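Local coordinates for Non-structural protein 2 (Bluetongue virus, PDB 1UTY), which binds single-stranded RNA, this chain being the RNA-binding domain that forms the N-terminal part of the longer viral protein, at residues 12-17 with 21-26. Sequence-based numbering, arbitrary orientation.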
loop_
_atom_site.group_PDB
_atom_site.type_symbol
_atom_site.label_atom_id
_atom_site.label_comp_id
_atom_site.label_asym_id
_atom_site.label_seq_id
_atom_site.Cartn_x
_atom_site.Cartn_y
_atom_site.Cartn_z
ATOM N N ILE A 12 2.644 -13.420 -10.738
ATOM C CA ILE A 12 2.600 -12.021 -11.088
ATOM C C ILE A 12 2.893 -11.921 -12.580
ATOM O O ILE A 12 3.875 -12.474 -13.071
ATOM C CB ILE A 12 3.614 -11.207 -10.207
ATOM C CG1 ILE A 12 3.242 -11.330 -8.727
ATOM C CG2 ILE A 12 3.616 -9.714 -10.549
ATOM C CD1 ILE A 12 4.053 -12.362 -7.989
ATOM N N PHE A 13 1.994 -11.250 -13.283
ATOM C CA PHE A 13 2.092 -11.046 -14.707
ATOM C C PHE A 13 2.330 -9.568 -14.913
ATOM O O PHE A 13 1.417 -8.757 -14.775
ATOM C CB PHE A 13 0.806 -11.526 -15.390
ATOM C CG PHE A 13 0.523 -13.000 -15.161
ATOM C CD1 PHE A 13 1.042 -13.959 -16.026
ATOM C CD2 PHE A 13 -0.222 -13.417 -14.052
ATOM C CE1 PHE A 13 0.811 -15.331 -15.810
ATOM C CE2 PHE A 13 -0.471 -14.771 -13.815
ATOM C CZ PHE A 13 0.057 -15.747 -14.698
ATOM N N VAL A 14 3.580 -9.213 -15.182
ATOM C CA VAL A 14 3.943 -7.816 -15.363
ATOM C C VAL A 14 3.550 -7.402 -16.762
ATOM O O VAL A 14 3.915 -8.062 -17.739
ATOM C CB VAL A 14 5.442 -7.546 -15.096
ATOM C CG1 VAL A 14 5.738 -6.063 -15.182
ATOM C CG2 VAL A 14 5.842 -8.073 -13.699
ATOM N N LEU A 15 2.753 -6.338 -16.834
ATOM C CA LEU A 15 2.426 -5.672 -18.074
ATOM C C LEU A 15 3.231 -4.380 -18.060
ATOM O O LEU A 15 2.953 -3.466 -17.264
ATOM C CB LEU A 15 0.923 -5.391 -18.156
ATOM C CG LEU A 15 0.438 -4.528 -19.337
ATOM C CD1 LEU A 15 0.741 -5.187 -20.692
ATOM C CD2 LEU A 15 -1.067 -4.189 -19.220
ATOM N N ASP A 16 4.242 -4.325 -18.917
ATOM C CA ASP A 16 5.160 -3.192 -19.006
ATOM C C ASP A 16 5.330 -2.837 -20.475
ATOM O O ASP A 16 6.302 -3.243 -21.113
ATOM C CB ASP A 16 6.521 -3.542 -18.383
ATOM C CG ASP A 16 7.568 -2.429 -18.564
ATOM O OD1 ASP A 16 7.208 -1.234 -18.624
ATOM O OD2 ASP A 16 8.789 -2.651 -18.656
ATOM N N VAL A 17 4.369 -2.072 -20.995
ATOM C CA VAL A 17 4.239 -1.787 -22.426
ATOM C C VAL A 17 5.397 -0.944 -22.998
ATOM O O VAL A 17 5.782 -1.136 -24.162
ATOM C CB VAL A 17 2.828 -1.136 -22.744
ATOM C CG1 VAL A 17 2.837 -0.352 -24.049
ATOM C CG2 VAL A 17 1.749 -2.208 -22.817
ATOM N N THR A 21 11.437 -1.890 -18.030
ATOM C CA THR A 21 11.913 -2.885 -17.065
ATOM C C THR A 21 12.451 -4.105 -17.803
ATOM O O THR A 21 12.068 -4.371 -18.953
ATOM C CB THR A 21 10.807 -3.337 -16.074
ATOM O OG1 THR A 21 9.824 -4.119 -16.764
ATOM C CG2 THR A 21 10.034 -2.157 -15.490
ATOM N N LEU A 22 13.329 -4.855 -17.143
ATOM C CA LEU A 22 13.799 -6.110 -17.708
ATOM C C LEU A 22 12.623 -6.965 -18.208
ATOM O O LEU A 22 12.655 -7.469 -19.334
ATOM C CB LEU A 22 14.635 -6.902 -16.698
ATOM C CG LEU A 22 15.079 -8.256 -17.267
ATOM C CD1 LEU A 22 16.241 -8.047 -18.227
ATOM C CD2 LEU A 22 15.441 -9.241 -16.164
ATOM N N CYS A 23 11.613 -7.117 -17.354
ATOM C CA CYS A 23 10.342 -7.771 -17.671
ATOM C C CYS A 23 9.730 -7.338 -18.986
ATOM O O CYS A 23 9.343 -8.182 -19.784
ATOM C CB CYS A 23 9.311 -7.462 -16.577
ATOM S SG CYS A 23 9.622 -8.340 -15.049
ATOM N N GLY A 24 9.603 -6.021 -19.171
ATOM C CA GLY A 24 9.006 -5.447 -20.364
ATOM C C GLY A 24 9.849 -5.679 -21.598
ATOM O O GLY A 24 9.316 -6.000 -22.668
ATOM N N ALA A 25 11.167 -5.517 -21.446
ATOM C CA ALA A 25 12.112 -5.704 -22.549
ATOM C C ALA A 25 11.999 -7.123 -23.084
ATOM O O ALA A 25 11.880 -7.336 -24.288
ATOM C CB ALA A 25 13.559 -5.400 -22.095
ATOM N N ILE A 26 12.006 -8.080 -22.161
ATOM C CA ILE A 26 11.959 -9.503 -22.463
ATOM C C ILE A 26 10.624 -9.900 -23.092
ATOM O O ILE A 26 10.590 -10.635 -24.070
ATOM C CB ILE A 26 12.243 -10.310 -21.166
ATOM C CG1 ILE A 26 13.726 -10.206 -20.767
ATOM C CG2 ILE A 26 11.790 -11.766 -21.284
ATOM C CD1 ILE A 26 14.740 -10.461 -21.887
HETATM O O HOH W 1 6.671 -5.100 -22.952
#
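Where strand 10-15 turns over into helix 22-29, the backbones close from a CA separation of 6.8 Å at Val14 and Cys23 to 4.7 Å at Asp16 and Gly24. The link is a short strand-loop-helix connection, with Thr21 as N-cap and Asp16 bound to that cap. Asp16 OD2 accepts two hydrogen bonds from the one threonine. Thr21 N reaches Asp16 OD2 on the syn side of the carboxylate at 2.8 Å, only 19° out of its plane, whereas Thr21 OG1 donates a hydrogen bond to Asp16 OD2 from above that plane, at 2.6 Å. Aspartate suits the site: with CG anti to its backbone N (chi1 175°), its short side chain carries a carboxylate to the start of the helix, where the helix dipole would probably favour the negative charge. Threonine suits the cap because its hydroxyl can give and accept at once; while donating to Asp16, OG1 accepts a hydrogen bond from Gly24 N. Gly24, with no side chain, lets the acid lie close: Asp16 OD2 is 3.3 Å from Gly24 CA. Water 1 lies near both Asp16 O and Gly24 O, bridging these two backbone carbonyls. Deeper in, small Cys23 faces beta-branched Val14 in a buried apolar contact. Leu79 of strand 73-79 touches Val14 and Thr21, while Cys35 of neighbouring strand 34-39 touches Cys23, so the helix rests against the sheet. The thiol lies beside its own backbone N (chi1 -73°), which places Cys23 SG 4.0 Å from Val14 CG2.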